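Local coordinates for succinylglutamate desuccinylase/aspartoacylase (PDB 3LWU), which binds a zinc ion and probably acts as a metal-dependent hydrolase of the succinylglutamate desuccinylase/aspartoacylase family, at residues Gly167-Thr170 and Gly171-Leu174; Thr242-Ala245 and Thr246-Gly249; Ser371-Gln374 and Gly375-Leu378. All coordinates share one frame; numbering follows the deposited sequence.

Contact 1. Residues Gly167-Thr170 and Gly171-Leu174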
loop_
_atom_site.group_PDB
_atom_site.type_symbol
_atom_site.label_atom_id
_atom_site.label_comp_id
_atom_site.label_asym_id
_atom_site.label_seq_id
_atom_site.Cartn_x
_atom_site.Cartn_y
_atom_site.Cartn_z
ATOM N N GLY A 167 -20.818 -16.732 7.136
ATOM C CA GLY A 167 -20.638 -15.314 7.016
ATOM C C GLY A 167 -20.547 -14.801 5.576
ATOM O O GLY A 167 -20.702 -15.531 4.600
ATOM N N ILE A 168 -20.282 -13.516 5.470
ATOM C CA ILE A 168 -20.066 -12.884 4.185
ATOM C C ILE A 168 -18.889 -11.979 4.331
ATOM O O ILE A 168 -18.501 -11.680 5.459
ATOM C CB ILE A 168 -21.336 -12.112 3.705
ATOM C CG1 ILE A 168 -21.659 -10.946 4.632
ATOM C CG2 ILE A 168 -22.501 -13.043 3.662
ATOM C CD1 ILE A 168 -22.946 -10.145 4.135
ATOM N N SER A 169 -18.320 -11.561 3.207
ATOM C CA SER A 169 -17.131 -10.687 3.195
ATOM C C SER A 169 -17.370 -9.326 3.845
ATOM O O SER A 169 -18.508 -8.894 3.999
ATOM C CB SER A 169 -16.598 -10.480 1.774
ATOM O OG SER A 169 -17.522 -9.739 1.024
ATOM N N THR A 170 -16.282 -8.643 4.191
ATOM C CA THR A 170 -16.346 -7.302 4.794
ATOM C C THR A 170 -17.098 -6.382 3.834
ATOM O O THR A 170 -18.022 -5.674 4.221
ATOM C CB THR A 170 -14.899 -6.796 5.062
ATOM O OG1 THR A 170 -14.243 -7.745 5.909
ATOM C CG2 THR A 170 -14.836 -5.429 5.666
ATOM N N GLY A 171 -16.731 -6.443 2.565
ATOM C CA GLY A 171 -17.349 -5.597 1.522
ATOM C C GLY A 171 -18.813 -5.929 1.263
ATOM O O GLY A 171 -19.616 -5.046 1.129
ATOM N N HIS A 172 -19.167 -7.200 1.251
ATOM C CA HIS A 172 -20.581 -7.589 1.109
ATOM C C HIS A 172 -21.412 -7.113 2.324
ATOM O O HIS A 172 -22.583 -6.712 2.192
ATOM C CB HIS A 172 -20.744 -9.117 0.919
ATOM C CG HIS A 172 -20.443 -9.619 -0.467
ATOM N ND1 HIS A 172 -19.888 -10.867 -0.704
ATOM C CD2 HIS A 172 -20.683 -9.081 -1.688
ATOM C CE1 HIS A 172 -19.757 -11.048 -2.009
ATOM N NE2 HIS A 172 -20.236 -9.981 -2.628
ATOM N N ARG A 173 -20.845 -7.181 3.519
ATOM C CA ARG A 173 -21.596 -6.701 4.685
ATOM C C ARG A 173 -21.875 -5.199 4.617
ATOM O O ARG A 173 -22.990 -4.768 4.890
ATOM C CB ARG A 173 -20.872 -7.009 5.986
ATOM C CG ARG A 173 -21.546 -6.432 7.221
ATOM C CD ARG A 173 -20.778 -6.933 8.462
ATOM N NE ARG A 173 -21.063 -8.343 8.706
ATOM C CZ ARG A 173 -22.177 -8.802 9.263
ATOM N NH1 ARG A 173 -23.148 -8.001 9.679
ATOM N NH2 ARG A 173 -22.308 -10.079 9.425
ATOM N N LEU A 174 -20.860 -4.424 4.279
ATOM C CA LEU A 174 -21.049 -3.002 4.023
ATOM C C LEU A 174 -22.187 -2.779 2.988
ATOM O O LEU A 174 -23.156 -2.062 3.258
ATOM C CB LEU A 174 -19.745 -2.371 3.524
ATOM C CG LEU A 174 -19.894 -0.931 2.974
ATOM C CD1 LEU A 174 -20.255 0.046 4.069
ATOM C CD2 LEU A 174 -18.649 -0.532 2.258
HETATM O O HOH W 1 -19.138 -10.202 7.615
HETATM O O HOH W 2 -19.270 -12.959 0.903
#
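With chi1 at 67°, Ser169 holds OG between its own backbone N and carbonyl carbon, and His172, its CG lying beside the backbone N (chi1 -78°), brings its imidazole round to the same hydroxyl. Ser169 is the N-cap of helix 170-182: its OG accepts from His172 N at 3.0 Å, in a bond of 158° at the hydrogen. The hydroxyl also stands 3.1 Å from His172 ND1, approaching the ring obliquely, and it has a weak bond to Glu123. Water 2 lies at the edge of the imidazole, in its plane, 2.7 Å from His172 ND1, and accepts from Ser169 N.

Two backbone bonds open the helix proper, Arg173 N to Ser169 O and Leu174 N to Thr170 O, the second of them nearly straight. Ile168 supplies the apolar side: its CD1 comes up against the backbone of the first turn, 3.7 Å from Arg173 N, and lies 4.0 Å from His172 CB. Arg173 runs out from the helix and bends at chi3; water 1, in the guanidinium plane, accepts from Arg173 NE at 2.9 Å and donates to Ile168 O.

Thr170 and Arg173 meet the second subunit, where Thr170 OG1 is hydrogen-bonded to Gln374 O of that chain and Arg173 packs on its Gln374. A sulfate ion, probably from the crystallisation liquor, lies about 4 Å from the Ser169 side chain. The serine hydroxyl thus caps a first-turn N-H that comes before the regular i-to-i-4 bonding of the helix, which starts with Arg173 N, while water 2 ties the backbone just ahead of the helix to the imidazole as well.

Contact 2. Residues Thr242-Ala245 and Thr246-Gly249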
loop_
_atom_site.group_PDB
_atom_site.type_symbol
_atom_site.label_atom_id
_atom_site.label_comp_id
_atom_site.label_asym_id
_atom_site.label_seq_id
_atom_site.Cartn_x
_atom_site.Cartn_y
_atom_site.Cartn_z
ATOM N N THR A 242 -41.441 -4.820 -13.797
ATOM C CA THR A 242 -42.233 -4.032 -14.735
ATOM C C THR A 242 -42.299 -4.650 -16.154
ATOM O O THR A 242 -43.393 -4.761 -16.720
ATOM C CB THR A 242 -41.699 -2.581 -14.846
ATOM O OG1 THR A 242 -41.555 -2.011 -13.539
ATOM C CG2 THR A 242 -42.648 -1.728 -15.690
ATOM N N GLU A 243 -41.145 -5.003 -16.733
ATOM C CA GLU A 243 -41.121 -5.651 -18.053
ATOM C C GLU A 243 -41.937 -6.933 -17.992
ATOM O O GLU A 243 -42.751 -7.208 -18.907
ATOM C CB GLU A 243 -39.694 -5.957 -18.534
ATOM C CG GLU A 243 -38.898 -4.711 -18.953
ATOM C CD GLU A 243 -37.391 -4.952 -19.014
ATOM O OE1 GLU A 243 -36.975 -6.118 -19.181
ATOM O OE2 GLU A 243 -36.609 -3.976 -18.877
ATOM N N TYR A 244 -41.772 -7.710 -16.918
ATOM C CA TYR A 244 -42.592 -8.913 -16.791
ATOM C C TYR A 244 -44.078 -8.577 -16.722
ATOM O O TYR A 244 -44.852 -9.125 -17.504
ATOM C CB TYR A 244 -42.194 -9.836 -15.631
ATOM C CG TYR A 244 -43.029 -11.116 -15.657
ATOM C CD1 TYR A 244 -42.721 -12.161 -16.543
ATOM C CD2 TYR A 244 -44.140 -11.263 -14.827
ATOM C CE1 TYR A 244 -43.519 -13.339 -16.600
ATOM C CE2 TYR A 244 -44.921 -12.409 -14.867
ATOM C CZ TYR A 244 -44.610 -13.445 -15.750
ATOM O OH TYR A 244 -45.411 -14.570 -15.754
ATOM N N ALA A 245 -44.486 -7.685 -15.830
ATOM C CA ALA A 245 -45.920 -7.333 -15.732
ATOM C C ALA A 245 -46.495 -6.871 -17.080
ATOM O O ALA A 245 -47.570 -7.328 -17.484
ATOM C CB ALA A 245 -46.169 -6.292 -14.674
ATOM N N THR A 246 -45.764 -5.998 -17.779
ATOM C CA THR A 246 -46.122 -5.566 -19.143
ATOM C C THR A 246 -46.337 -6.763 -20.104
ATOM O O THR A 246 -47.230 -6.717 -20.952
ATOM C CB THR A 246 -45.075 -4.562 -19.741
ATOM O OG1 THR A 246 -45.135 -3.324 -19.021
ATOM C CG2 THR A 246 -45.340 -4.272 -21.224
ATOM N N SER A 247 -45.551 -7.836 -19.947
ATOM C CA SER A 247 -45.747 -9.059 -20.756
ATOM C C SER A 247 -47.010 -9.840 -20.375
ATOM O O SER A 247 -47.423 -10.744 -21.112
ATOM C CB SER A 247 -44.509 -9.972 -20.713
ATOM O OG SER A 247 -44.467 -10.771 -19.536
ATOM N N GLN A 248 -47.628 -9.503 -19.238
ATOM C CA GLN A 248 -48.941 -10.057 -18.869
ATOM C C GLN A 248 -50.030 -9.022 -19.060
ATOM O O GLN A 248 -51.107 -9.133 -18.464
ATOM C CB GLN A 248 -48.964 -10.535 -17.411
ATOM C CG GLN A 248 -47.787 -11.417 -17.016
ATOM C CD GLN A 248 -47.662 -12.680 -17.864
ATOM O OE1 GLN A 248 -46.642 -12.896 -18.538
ATOM N NE2 GLN A 248 -48.688 -13.525 -17.822
ATOM N N GLY A 249 -49.754 -8.012 -19.883
ATOM C CA GLY A 249 -50.736 -6.982 -20.203
ATOM C C GLY A 249 -50.996 -6.007 -19.061
ATOM O O GLY A 249 -51.971 -5.254 -19.099
HETATM O O HOH W 3 -45.763 -3.036 -16.443
#
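Tyr244 and Gln248 meet where helix 230-247 ends in a Schellman motif, with Gly249, at positive phi, as its C-prime residue: Gly249 N bonds to Thr246 O, and Arg250 N reaches back to Ala245 O. The close-packed part is the last helical turn. Thr246 N bonds to Thr242 O at 2.9 Å and 173°, and on the buried flank Thr242 and Ala245 both pack on Phe252, with Ala245 also meeting Tyr135 of helix 131-138. The Tyr244 ring belongs to this packed part too, meeting Tyr135 edge-to-face.

Gln248 bends at chi2 (-58°), which brings its amide obliquely alongside the tyrosine with the two planes only 11° apart; Gln248 CG is 3.7 Å from Tyr244 CE2, and Gln248 OE1 is 3.5 Å from Tyr244 CZ. Replacing Tyr244 by alanine would probably leave the Gln248 amide without the ring it lies against, freer to turn, and take from Tyr135 its edge-to-face partner.

The looser side is formed by the exposed Thr246 and Ser247 and the outer end of Gln248. Across the helix from the tyrosine, water 3 lies 2.7 Å from Thr246 OG1 and 2.9 Å from Thr242 O. Tyr244 O is approached by several donors as the helix gives out. The backbone N-H groups of Ser247 and Gln248 reach it weakly, while Gln248 N has a shorter bond to Ala245 O. Ser247 OG sits over one face of the Tyr244 ring and donates to Tyr244 O at 2.6 Å, in the carbonyl plane and on a lone pair.

Contact 3. Residues Ser371-Gln374 and Gly375-Leu378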
loop_
_atom_site.group_PDB
_atom_site.type_symbol
_atom_site.label_atom_id
_atom_site.label_comp_id
_atom_site.label_asym_id
_atom_site.label_seq_id
_atom_site.Cartn_x
_atom_site.Cartn_y
_atom_site.Cartn_z
ATOM N N SER A 371 2.546 9.183 -14.257
ATOM C CA SER A 371 3.385 8.050 -14.711
ATOM C C SER A 371 2.548 6.804 -14.907
ATOM O O SER A 371 1.809 6.386 -14.009
ATOM C CB SER A 371 4.518 7.755 -13.737
ATOM O OG SER A 371 4.095 7.886 -12.416
ATOM N N VAL A 372 2.656 6.207 -16.084
ATOM C CA VAL A 372 1.826 5.061 -16.429
ATOM C C VAL A 372 2.618 3.886 -16.997
ATOM O O VAL A 372 3.730 4.027 -17.476
ATOM C CB VAL A 372 0.716 5.489 -17.404
ATOM C CG1 VAL A 372 -0.017 6.709 -16.849
ATOM C CG2 VAL A 372 1.258 5.731 -18.866
ATOM N N LEU A 373 2.001 2.719 -16.958
ATOM C CA LEU A 373 2.540 1.537 -17.569
ATOM C C LEU A 373 1.840 1.352 -18.901
ATOM O O LEU A 373 0.815 1.997 -19.204
ATOM C CB LEU A 373 2.298 0.333 -16.657
ATOM C CG LEU A 373 2.905 0.257 -15.245
ATOM C CD1 LEU A 373 2.297 1.228 -14.260
ATOM C CD2 LEU A 373 2.771 -1.198 -14.711
ATOM N N GLN A 374 2.358 0.439 -19.709
ATOM C CA GLN A 374 1.605 -0.037 -20.826
ATOM C C GLN A 374 0.325 -0.680 -20.288
ATOM O O GLN A 374 0.342 -1.513 -19.354
ATOM C CB GLN A 374 2.426 -1.005 -21.663
ATOM C CG GLN A 374 1.724 -1.423 -22.954
ATOM C CD GLN A 374 2.561 -2.292 -23.835
ATOM O OE1 GLN A 374 3.380 -3.059 -23.365
ATOM N NE2 GLN A 374 2.330 -2.210 -25.130
ATOM N N GLY A 375 -0.798 -0.262 -20.865
ATOM C CA GLY A 375 -2.124 -0.652 -20.409
ATOM C C GLY A 375 -2.790 0.177 -19.306
ATOM O O GLY A 375 -3.964 -0.021 -19.043
ATOM N N THR A 376 -2.084 1.092 -18.622
ATOM C CA THR A 376 -2.757 1.898 -17.629
ATOM C C THR A 376 -3.911 2.666 -18.344
ATOM O O THR A 376 -3.747 3.093 -19.482
ATOM C CB THR A 376 -1.786 2.870 -16.919
ATOM O OG1 THR A 376 -0.700 2.128 -16.338
ATOM C CG2 THR A 376 -2.500 3.645 -15.826
ATOM N N GLU A 377 -5.080 2.774 -17.704
ATOM C CA GLU A 377 -6.194 3.578 -18.223
ATOM C C GLU A 377 -5.796 5.048 -18.257
ATOM O O GLU A 377 -5.354 5.545 -17.246
ATOM C CB GLU A 377 -7.400 3.444 -17.307
ATOM C CG GLU A 377 -8.643 4.258 -17.740
ATOM C CD GLU A 377 -9.366 4.895 -16.536
ATOM O OE1 GLU A 377 -8.797 5.841 -15.851
ATOM O OE2 GLU A 377 -10.479 4.446 -16.271
ATOM N N LEU A 378 -5.872 5.712 -19.410
ATOM C CA LEU A 378 -5.465 7.119 -19.511
ATOM C C LEU A 378 -6.688 7.992 -19.398
ATOM O O LEU A 378 -6.708 8.896 -18.587
ATOM C CB LEU A 378 -4.698 7.443 -20.804
ATOM C CG LEU A 378 -3.253 6.977 -20.940
ATOM C CD1 LEU A 378 -2.673 7.364 -22.293
ATOM C CD2 LEU A 378 -2.409 7.476 -19.798
#
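Val372 and Thr376 face each other across a type II beta turn, Leu373 to Thr376, that leads from strand 371-372 into strand 377-382. Thr376 CB rests 3.7 Å from Val372 CB and close to Leu373 O. From there the side chain forks. Its methyl, CG2, goes to the apolar side, where it lies 4.0 Å from Val372 CB and about as far from Val372 CG1. Its hydroxyl, OG1, lies beside the backbone N (chi1 -56°), which turns it back across the turn to accept from Leu373 N; it is also 3.5 Å from Leu373 CB. The turn's own backbone bond, Thr376 N to Leu373 O, measures 3.1 Å, with the donor well above the carbonyl plane. Gly375 takes the third position of the turn, where a CB would run into Gln374 O.

Beyond the threonine, Leu378 crosses Val372 at about a right angle, its CD2 3.9 Å from Val372 CG1, and both side chains pack on Ile321 of strand 319-323. Thr376 also packs on Thr170 of the second subunit. The turn is therefore held by side chain as well as backbone: Leu373 N reaches Thr376 OG1 at 2.8 Å, with 153° at the hydrogen.

From the N terminus the contacts come in series, none enclosing or crossing another, and each closes a short local turn. Contact 1 begins helix 170-182 after the loop that follows helix 143-160. Contact 2 ends helix 230-247; both belong to the catalytic domain, yet their centres are about 34 Å apart. Contact 3 comes much later and joins strand 371-372, outermost, within this chain, of a four-stranded antiparallel sheet, to strand 377-382, which pairs with 310-314 and 362-366. Within one chain contacts 1 and 3 do not touch, their nearest atoms being about 21 Å apart, but the assembly brings residues 167-174 of one subunit against residues 371-378 of another. Contact 2 meets no other chain.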